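Local coordinates for protein probable GTPase engC (Thermotoga maritima, PDB 1U0L) that is a circularly permuted GTPase that probably assists late maturation of the 30S ribosomal subunit, hydrolysing GTP slowly until the subunit stimulates it, at residues I103-L108 with E141-L146; K249-K254 with C261-E266. One frame throughout, in Å; residues are numbered along the deposited sequence.

Contact 1: I103-L108 with E141-L146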
# COMPACT_ATOMS: atom_id res chain seq x y z
N ILE A 103 -9.52 -1.89 -11.51
CA ILE A 103 -8.22 -1.39 -11.08
C ILE A 103 -8.20 -1.34 -9.57
O ILE A 103 -7.22 -1.75 -8.95
CB ILE A 103 -7.92 0.02 -11.66
CG1 ILE A 103 -7.15 -0.12 -12.97
CG2 ILE A 103 -7.12 0.86 -10.66
CD1 ILE A 103 -7.89 -0.88 -14.02
N ILE A 104 -9.28 -0.84 -8.98
CA ILE A 104 -9.38 -0.75 -7.52
C ILE A 104 -9.20 -2.11 -6.84
O ILE A 104 -8.49 -2.21 -5.83
CB ILE A 104 -10.75 -0.20 -7.07
CG1 ILE A 104 -10.93 1.24 -7.53
CG2 ILE A 104 -10.84 -0.24 -5.57
CD1 ILE A 104 -12.23 1.85 -7.07
N ASP A 105 -9.83 -3.14 -7.37
CA ASP A 105 -9.72 -4.47 -6.77
C ASP A 105 -8.36 -5.10 -6.97
O ASP A 105 -7.92 -5.92 -6.16
CB ASP A 105 -10.84 -5.39 -7.28
CG ASP A 105 -12.21 -4.92 -6.85
OD1 ASP A 105 -12.29 -4.22 -5.80
OD2 ASP A 105 -13.20 -5.25 -7.54
N LYS A 106 -7.68 -4.72 -8.05
CA LYS A 106 -6.36 -5.27 -8.31
C LYS A 106 -5.42 -4.66 -7.27
O LYS A 106 -4.52 -5.33 -6.75
CB LYS A 106 -5.91 -4.94 -9.72
CG LYS A 106 -4.49 -5.30 -9.99
CD LYS A 106 -4.23 -5.52 -11.45
CE LYS A 106 -4.96 -6.76 -11.93
NZ LYS A 106 -4.61 -7.06 -13.36
N PHE A 107 -5.66 -3.39 -6.96
CA PHE A 107 -4.86 -2.69 -5.97
C PHE A 107 -5.07 -3.33 -4.60
O PHE A 107 -4.10 -3.62 -3.89
CB PHE A 107 -5.23 -1.22 -5.92
CG PHE A 107 -4.37 -0.36 -6.79
CD1 PHE A 107 -4.94 0.61 -7.61
CD2 PHE A 107 -2.99 -0.54 -6.79
CE1 PHE A 107 -4.13 1.40 -8.43
CE2 PHE A 107 -2.17 0.25 -7.61
CZ PHE A 107 -2.74 1.23 -8.43
N LEU A 108 -6.34 -3.55 -4.25
CA LEU A 108 -6.68 -4.17 -2.97
C LEU A 108 -6.09 -5.58 -2.91
O LEU A 108 -5.52 -5.96 -1.89
CB LEU A 108 -8.20 -4.22 -2.79
CG LEU A 108 -8.87 -2.85 -2.62
CD1 LEU A 108 -10.38 -3.01 -2.68
CD2 LEU A 108 -8.44 -2.23 -1.30
N GLU A 141 -21.03 2.18 -1.49
CA GLU A 141 -21.94 1.05 -1.53
C GLU A 141 -21.21 -0.30 -1.69
O GLU A 141 -21.69 -1.33 -1.23
CB GLU A 141 -22.93 1.24 -2.68
CG GLU A 141 -24.25 0.53 -2.49
CD GLU A 141 -24.82 0.80 -1.12
OE1 GLU A 141 -25.23 1.96 -0.83
OE2 GLU A 141 -24.85 -0.17 -0.33
N ILE A 142 -20.06 -0.29 -2.36
CA ILE A 142 -19.30 -1.51 -2.58
C ILE A 142 -18.24 -1.74 -1.53
O ILE A 142 -18.14 -2.82 -0.96
CB ILE A 142 -18.54 -1.50 -3.93
CG1 ILE A 142 -19.53 -1.49 -5.10
CG2 ILE A 142 -17.60 -2.72 -4.02
CD1 ILE A 142 -18.86 -1.65 -6.42
N TYR A 143 -17.43 -0.72 -1.27
CA TYR A 143 -16.34 -0.88 -0.34
C TYR A 143 -16.56 -0.41 1.08
O TYR A 143 -15.70 -0.60 1.94
CB TYR A 143 -15.10 -0.20 -0.92
CG TYR A 143 -14.72 -0.75 -2.28
CD1 TYR A 143 -15.16 -0.16 -3.45
CD2 TYR A 143 -13.93 -1.89 -2.38
CE1 TYR A 143 -14.82 -0.68 -4.70
CE2 TYR A 143 -13.58 -2.42 -3.62
CZ TYR A 143 -14.02 -1.81 -4.77
OH TYR A 143 -13.64 -2.34 -5.99
N SER A 144 -17.71 0.19 1.35
CA SER A 144 -17.98 0.67 2.71
C SER A 144 -17.70 -0.41 3.77
O SER A 144 -16.96 -0.18 4.73
CB SER A 144 -19.44 1.12 2.80
OG SER A 144 -19.71 1.74 4.05
N GLY A 145 -18.29 -1.59 3.59
CA GLY A 145 -18.11 -2.64 4.57
C GLY A 145 -16.86 -3.49 4.49
O GLY A 145 -16.73 -4.45 5.26
N LEU A 146 -15.95 -3.16 3.59
CA LEU A 146 -14.72 -3.94 3.44
C LEU A 146 -13.47 -3.15 3.81
O LEU A 146 -12.44 -3.73 4.13
CB LEU A 146 -14.59 -4.45 2.01
CG LEU A 146 -15.79 -5.19 1.41
CD1 LEU A 146 -15.56 -5.48 -0.07
CD2 LEU A 146 -16.01 -6.47 2.17
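Tyr-143 reaches across from helix 130-143 and meets three side chains of helix 101-113: Ile-104, Asp-105 and Leu-108. The polar part is one hydrogen bond. The phenol OH of Tyr-143 gives its hydrogen to Asp-105 OD1, and the modelled 2.3 Å between these two oxygens is too short to be taken literally at this resolution. OD1 lies in the plane of the ring, at its edge. The carboxylate is not coplanar with the ring; the two planes are 55° apart. Asp-105 OD2 is 3.3 Å from Tyr-143 OH, but the angle is too poor for a bond. The carboxylate also has partners on helix 282-296: OD1 forms a salt bridge with Arg-284 and OD2 accepts from Asn-287. These bonds limit its rotation, and the arginine would tend to favour the charged form.

The apolar part lies around the same ring. Ile-104 uses its CG2 branch, which stands 3.6 Å from Tyr-143 CZ. A chi1 of -65° puts CG1 beside the backbone N and turns CG2 toward the phenol end of the ring. Leu-108 comes in one helical turn later, with CD1 at 3.4 Å from Tyr-143 CE2. Both methyls approach the ring obliquely. Ile-142, the residue before Tyr-143, lays CG2 over the centre of one face of the Tyr-143 ring, 3.5 Å above the plane.

Ile-104, Leu-108 and Tyr-143 all also touch Met-120 of strand 117-122. The two helices therefore pack against the same part of the central sheet. Helix 101-113 links parallel strands 87-92 and 117-122, and helix 130-143 leads on from the latter to strand 149-151. Two neighbouring helices of successive beta-alpha-beta units thus meet through Tyr-143 above strand 117-122, as in the P-loop GTPase fold.

Contact 2: K249-K254 with C261-E266. With ZN (zinc ion), chain D.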
# COMPACT_ATOMS: atom_id res chain seq x y z
N LYS A 249 -11.57 -10.25 0.82
CA LYS A 249 -12.19 -10.40 2.14
C LYS A 249 -13.49 -11.20 2.09
O LYS A 249 -13.57 -12.29 2.64
CB LYS A 249 -12.54 -9.05 2.76
CG LYS A 249 -11.40 -8.17 3.24
CD LYS A 249 -11.95 -7.12 4.23
CE LYS A 249 -10.91 -6.12 4.62
NZ LYS A 249 -9.62 -6.80 4.97
N GLU A 250 -14.49 -10.63 1.43
CA GLU A 250 -15.81 -11.25 1.29
C GLU A 250 -15.77 -12.76 1.16
O GLU A 250 -16.58 -13.45 1.76
CB GLU A 250 -16.56 -10.70 0.07
CG GLU A 250 -16.59 -9.20 -0.03
CD GLU A 250 -15.66 -8.70 -1.10
OE1 GLU A 250 -14.46 -9.05 -1.05
OE2 GLU A 250 -16.13 -7.96 -1.99
N PHE A 251 -14.84 -13.27 0.36
CA PHE A 251 -14.70 -14.71 0.16
C PHE A 251 -13.98 -15.27 1.38
O PHE A 251 -12.75 -15.18 1.47
CB PHE A 251 -13.88 -15.01 -1.10
CG PHE A 251 -14.38 -14.34 -2.36
CD1 PHE A 251 -15.35 -13.36 -2.32
CD2 PHE A 251 -13.82 -14.68 -3.59
CE1 PHE A 251 -15.76 -12.72 -3.47
CE2 PHE A 251 -14.23 -14.04 -4.75
CZ PHE A 251 -15.20 -13.06 -4.69
N GLY A 252 -14.74 -15.85 2.31
CA GLY A 252 -14.13 -16.40 3.51
C GLY A 252 -15.16 -17.08 4.39
O GLY A 252 -15.14 -18.30 4.57
N ASP A 253 -16.06 -16.28 4.94
CA ASP A 253 -17.12 -16.79 5.80
C ASP A 253 -18.14 -17.55 4.96
O ASP A 253 -19.11 -18.10 5.48
CB ASP A 253 -17.82 -15.64 6.52
CG ASP A 253 -18.41 -14.64 5.55
OD1 ASP A 253 -17.62 -13.89 4.92
OD2 ASP A 253 -19.65 -14.60 5.40
N LYS A 254 -17.93 -17.55 3.65
CA LYS A 254 -18.82 -18.24 2.72
C LYS A 254 -18.38 -19.71 2.58
O LYS A 254 -17.19 -20.01 2.47
CB LYS A 254 -18.77 -17.55 1.35
CG LYS A 254 -20.12 -17.14 0.79
CD LYS A 254 -20.71 -15.93 1.52
CE LYS A 254 -19.88 -14.67 1.30
NZ LYS A 254 -20.47 -13.44 1.91
N CYS A 261 -12.88 -24.42 -3.19
CA CYS A 261 -13.61 -24.16 -4.41
C CYS A 261 -13.15 -22.79 -4.87
O CYS A 261 -13.18 -21.84 -4.09
CB CYS A 261 -15.10 -24.13 -4.09
SG CYS A 261 -16.13 -23.44 -5.36
N ASN A 262 -12.72 -22.68 -6.12
CA ASN A 262 -12.25 -21.41 -6.66
C ASN A 262 -13.37 -20.42 -6.98
O ASN A 262 -13.12 -19.31 -7.45
CB ASN A 262 -11.39 -21.66 -7.90
CG ASN A 262 -10.10 -22.40 -7.56
OD1 ASN A 262 -9.40 -22.05 -6.61
ND2 ASN A 262 -9.78 -23.42 -8.36
N HIS A 263 -14.61 -20.83 -6.73
CA HIS A 263 -15.78 -19.98 -6.94
C HIS A 263 -16.10 -19.62 -8.40
O HIS A 263 -16.92 -18.73 -8.64
CB HIS A 263 -15.62 -18.70 -6.13
CG HIS A 263 -15.01 -18.91 -4.78
ND1 HIS A 263 -15.67 -19.56 -3.76
CD2 HIS A 263 -13.78 -18.59 -4.30
CE1 HIS A 263 -14.88 -19.63 -2.71
NE2 HIS A 263 -13.73 -19.05 -3.00
N VAL A 264 -15.48 -20.29 -9.36
CA VAL A 264 -15.77 -19.99 -10.77
C VAL A 264 -16.83 -20.94 -11.32
O VAL A 264 -18.01 -20.63 -11.27
CB VAL A 264 -14.51 -20.10 -11.66
CG1 VAL A 264 -14.86 -19.75 -13.11
CG2 VAL A 264 -13.41 -19.19 -11.14
N ASP A 265 -16.39 -22.10 -11.82
CA ASP A 265 -17.30 -23.09 -12.38
C ASP A 265 -17.94 -24.02 -11.36
O ASP A 265 -19.10 -24.42 -11.52
CB ASP A 265 -16.57 -23.96 -13.42
CG ASP A 265 -16.47 -23.29 -14.78
OD1 ASP A 265 -17.42 -22.57 -15.16
OD2 ASP A 265 -15.45 -23.49 -15.47
N GLU A 266 -17.19 -24.36 -10.32
CA GLU A 266 -17.67 -25.27 -9.27
C GLU A 266 -19.19 -25.29 -9.01
O GLU A 266 -19.83 -24.26 -8.75
CB GLU A 266 -16.92 -25.04 -7.96
CG GLU A 266 -15.43 -25.42 -7.99
CD GLU A 266 -14.52 -24.30 -8.49
OE1 GLU A 266 -15.01 -23.18 -8.73
OE2 GLU A 266 -13.30 -24.55 -8.63
ZN ZN D . -16.89 -21.55 -4.27
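Phe-251 turns the edge of its ring toward a face of His-263. The pair is T-shaped, with ring centroids 5.5 Å apart and planes at 67°. The nearest atoms are the two CD2 carbons, Phe-251 CD2 and His-263 CD2, at 4.0 Å. The opposite face of the imidazole is covered by Cys-261 O, which sits 3.0 Å above the ring plane, over its centre. His-263 ND1 binds the zinc ion at 2.4 Å; the metal lies out of the ring plane, on the side of Cys-261 O. Phe-251 belongs to a wider aromatic group: Phe-248 meets its ring at a shallow angle, and Tyr-288 of helix 282-296 makes a second edge-to-face pair.

Cys-261 SG is the other zinc ligand here, at 2.3 Å from the metal. Cys-256 and Cys-269 complete the site, giving the three-cysteine, one-histidine zinc finger of this protein.

The turn that carries Cys-261 and His-263 is held from within. His-263 N donates to Cys-261 SG at 3.3 Å, which may offset part of the negative charge on the sulfur. Glu-266 folds its carboxylate back over the same turn. Its OE2 accepts from Asn-262 N at 3.2 Å, with the donor well above the carboxylate plane. Its OE1 takes Val-264 N at 3.0 Å, nearly along the C-O direction. Two backbone carbonyls of the turn are bound by helix 282-296: Asn-262 O by the hydroxyl of Tyr-288, and His-263 O by that of Tyr-285.

Overall arrangement
The centres of the two contacts are about 17 Å apart, on the same side of the chain's centre. They come in series: contact 1 closes within the GTPase domain before contact 2 opens in the zinc-binding part between helices 241-244 and 270-277. They touch where Leu-146 meets Lys-249 and Glu-250. Helix 282-296 joins them further. Its Arg-284 pairs with Asp-105 of contact 1 and with Glu-250 of contact 2. The zinc region thus packs against the GTPase domain, at the loop after helix 130-143 and, through the Lys-249 salt bridge to Glu-112, at helix 101-113. In contact 1, GDP lies about 13 Å from the side chain of Ile-104.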